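Local coordinates for protein peptide methionine sulfoxide reductase MsrA (PDB 5FA9) that probably repairs oxidised proteins by reducing methionine sulfoxide back to methionine, as a fusion of MsrA and MsrB modules, at residues I133-D137 / Y138-Y142. The protein carries 2 engineered substitutions. Sequence-based numbering, arbitrary orientation.
Sequences ILAED and YHQDY
Gln140 folds its side chain back over the turn that precedes it and donates from NE2 to Ala135 O at 3.3 Å. The bond is fairly straight at NE2 (162°) and lies near the amide plane, yet it reaches the carbonyl from above its plane. With chi1 at -59°, CG packs 3.3 Å from Glu136 O, and a bend at chi2 (-64°) then brings NE2 to Ala135 O. NE2 also donates to Thr30 O, so two bonds fix the amide's rotation. This is the tight part of the contact: the buried Ala135 methyl sits 3.9 Å from His139 CB, while His139 N reaches Glu136 O at 2.9 Å and Gln140 N bonds weakly to Asp137 O, closing two overlapping turns, the second of type I.

The outer side is looser. Glu136 runs alongside His139, and its OE1, buried here without a polar partner in the model, meets the ring edge in plane, 3.3 Å from CD2. Leu134 CD1 merely brushes Gln140 NE2; Leu134 also packs on Asp273 of the second subunit.

Trp13 holds His139 ND1 by a hydrogen bond, and Phe12 meets the imidazole edge-to-face. His139 itself lines the pocket occupied by the cyclic dithiane-diol, near Ser11, an engineered residue at the predicted active site. The turn leads from edge strand 132-134, paired antiparallel with strand 25-33, into helix 142-145, whose Lys145 bonds back to Asp137 O.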
ATOM      1  N   ILE B 133      -3.883  -9.729  14.937  1.00 44.41           N
ATOM      2  CA  ILE B 133      -5.319  -9.920  15.077  1.00 38.67           C
ATOM      3  C   ILE B 133      -6.038  -8.581  15.173  1.00 37.02           C
ATOM      4  O   ILE B 133      -5.847  -7.830  16.128  1.00 40.60           O
ATOM      5  CB  ILE B 133      -5.651 -10.773  16.314  1.00 43.88           C
ATOM      6  CG1 ILE B 133      -5.009 -12.156  16.189  1.00 35.70           C
ATOM      7  CG2 ILE B 133      -7.156 -10.893  16.491  1.00 37.79           C
ATOM      8  CD1 ILE B 133      -5.014 -12.951  17.474  1.00 56.41           C
ATOM      9  N   LEU B 134      -6.862  -8.289  14.170  1.00 38.16           N
ATOM     10  CA  LEU B 134      -7.596  -7.030  14.105  1.00 39.53           C
ATOM     11  C   LEU B 134      -8.547  -6.873  15.287  1.00 40.95           C
ATOM     12  O   LEU B 134      -9.342  -7.766  15.577  1.00 52.40           O
ATOM     13  CB  LEU B 134      -8.374  -6.937  12.790  1.00 43.73           C
ATOM     14  CG  LEU B 134      -8.950  -5.572  12.412  1.00 50.49           C
ATOM     15  CD1 LEU B 134      -7.841  -4.544  12.255  1.00 32.61           C
ATOM     16  CD2 LEU B 134      -9.775  -5.674  11.138  1.00 47.46           C
ATOM     17  N   ALA B 135      -8.457  -5.733  15.965  1.00 45.10           N
ATOM     18  CA  ALA B 135      -9.323  -5.450  17.103  1.00 47.84           C
ATOM     19  C   ALA B 135     -10.742  -5.136  16.641  1.00 49.72           C
ATOM     20  O   ALA B 135     -10.975  -4.872  15.461  1.00 51.06           O
ATOM     21  CB  ALA B 135      -8.764  -4.299  17.925  1.00 49.76           C
ATOM     22  N   GLU B 136     -11.684  -5.169  17.578  1.00 59.57           N
ATOM     23  CA  GLU B 136     -13.086  -4.911  17.272  1.00 51.66           C
ATOM     24  C   GLU B 136     -13.302  -3.470  16.822  1.00 55.37           C
ATOM     25  O   GLU B 136     -12.471  -2.600  17.085  1.00 64.29           O
ATOM     26  CB  GLU B 136     -13.964  -5.215  18.490  1.00 57.48           C
ATOM     27  CG  GLU B 136     -13.827  -6.633  19.035  1.00 71.46           C
ATOM     28  CD  GLU B 136     -12.677  -6.787  20.017  1.00 84.14           C
ATOM     29  OE1 GLU B 136     -11.605  -6.185  19.792  1.00 67.36           O
ATOM     30  OE2 GLU B 136     -12.846  -7.514  21.020  1.00 91.15           O
ATOM     31  N   ASP B 137     -14.418  -3.227  16.141  1.00 55.40           N
ATOM     32  CA  ASP B 137     -14.756  -1.892  15.649  1.00 58.05           C
ATOM     33  C   ASP B 137     -14.854  -0.883  16.789  1.00 55.62           C
ATOM     34  O   ASP B 137     -14.666   0.316  16.589  1.00 56.02           O
ATOM     35  CB  ASP B 137     -16.069  -1.929  14.865  1.00 60.00           C
ATOM     36  CG  ASP B 137     -15.968  -2.762  13.603  1.00 79.68           C
ATOM     37  OD1 ASP B 137     -15.118  -2.442  12.746  1.00 88.82           O
ATOM     38  OD2 ASP B 137     -16.740  -3.734  13.468  1.00 88.72           O
ATOM     39  N   TYR B 138     -15.162  -1.387  17.980  1.00 54.75           N
ATOM     40  CA  TYR B 138     -15.175  -0.580  19.194  1.00 55.05           C
ATOM     41  C   TYR B 138     -13.825   0.096  19.423  1.00 55.34           C
ATOM     42  O   TYR B 138     -13.764   1.262  19.815  1.00 52.64           O
ATOM     43  CB  TYR B 138     -15.546  -1.451  20.398  1.00 49.46           C
ATOM     44  CG  TYR B 138     -15.582  -0.710  21.715  1.00 51.49           C
ATOM     45  CD1 TYR B 138     -16.600   0.189  22.002  1.00 58.31           C
ATOM     46  CD2 TYR B 138     -14.598  -0.915  22.674  1.00 52.48           C
ATOM     47  CE1 TYR B 138     -16.637   0.866  23.206  1.00 57.79           C
ATOM     48  CE2 TYR B 138     -14.626  -0.244  23.880  1.00 56.69           C
ATOM     49  CZ  TYR B 138     -15.647   0.646  24.141  1.00 63.19           C
ATOM     50  OH  TYR B 138     -15.679   1.317  25.342  1.00 55.47           O
ATOM     51  N   HIS B 139     -12.749  -0.642  19.172  1.00 54.55           N
ATOM     52  CA  HIS B 139     -11.397  -0.139  19.390  1.00 51.59           C
ATOM     53  C   HIS B 139     -10.838   0.615  18.184  1.00 47.59           C
ATOM     54  O   HIS B 139      -9.748   1.185  18.254  1.00 44.12           O
ATOM     55  CB  HIS B 139     -10.458  -1.291  19.751  1.00 40.49           C
ATOM     56  CG  HIS B 139     -10.805  -1.972  21.038  1.00 48.85           C
ATOM     57  ND1 HIS B 139     -10.870  -1.302  22.241  1.00 44.92           N
ATOM     58  CD2 HIS B 139     -11.105  -3.265  21.310  1.00 60.05           C
ATOM     59  CE1 HIS B 139     -11.194  -2.152  23.198  1.00 51.41           C
ATOM     60  NE2 HIS B 139     -11.343  -3.350  22.660  1.00 49.02           N
ATOM     61  N   GLN B 140     -11.580   0.621  17.082  1.00 50.68           N
ATOM     62  CA  GLN B 140     -11.133   1.297  15.868  1.00 44.67           C
ATOM     63  C   GLN B 140     -11.550   2.763  15.876  1.00 49.79           C
ATOM     64  O   GLN B 140     -12.740   3.073  15.948  1.00 51.83           O
ATOM     65  CB  GLN B 140     -11.683   0.595  14.626  1.00 44.62           C
ATOM     66  CG  GLN B 140     -11.265  -0.863  14.506  1.00 48.18           C
ATOM     67  CD  GLN B 140      -9.767  -1.030  14.329  1.00 44.55           C
ATOM     68  OE1 GLN B 140      -9.082  -0.133  13.836  1.00 46.08           O
ATOM     69  NE2 GLN B 140      -9.249  -2.184  14.734  1.00 46.91           N
ATOM     70  N   ASP B 141     -10.562   3.652  15.788  1.00 51.78           N
ATOM     71  CA  ASP B 141     -10.778   5.091  15.934  1.00 55.41           C
ATOM     72  C   ASP B 141     -11.551   5.384  17.215  1.00 50.61           C
ATOM     73  O   ASP B 141     -12.545   6.112  17.205  1.00 52.84           O
ATOM     74  CB  ASP B 141     -11.512   5.663  14.718  1.00 52.45           C
ATOM     75  CG  ASP B 141     -10.579   5.944  13.556  1.00 67.56           C
ATOM     76  OD1 ASP B 141      -9.379   6.187  13.803  1.00 78.15           O
ATOM     77  OD2 ASP B 141     -11.044   5.924  12.398  1.00 77.42           O
ATOM     78  N   TYR B 142     -11.080   4.799  18.312  1.00 43.22           N
ATOM     79  CA  TYR B 142     -11.734   4.908  19.610  1.00 47.42           C
ATOM     80  C   TYR B 142     -11.848   6.357  20.073  1.00 50.64           C
ATOM     81  O   TYR B 142     -12.922   6.805  20.477  1.00 53.46           O
ATOM     82  CB  TYR B 142     -10.971   4.080  20.649  1.00 46.37           C
ATOM     83  CG  TYR B 142     -11.514   4.177  22.057  1.00 49.76           C
ATOM     84  CD1 TYR B 142     -12.533   3.338  22.489  1.00 51.80           C
ATOM     85  CD2 TYR B 142     -10.990   5.091  22.964  1.00 50.91           C
ATOM     86  CE1 TYR B 142     -13.027   3.418  23.777  1.00 53.52           C
ATOM     87  CE2 TYR B 142     -11.478   5.179  24.254  1.00 55.08           C
ATOM     88  CZ  TYR B 142     -12.495   4.340  24.655  1.00 54.67           C
ATOM     89  OH  TYR B 142     -12.983   4.422  25.940  1.00 61.55           O
TER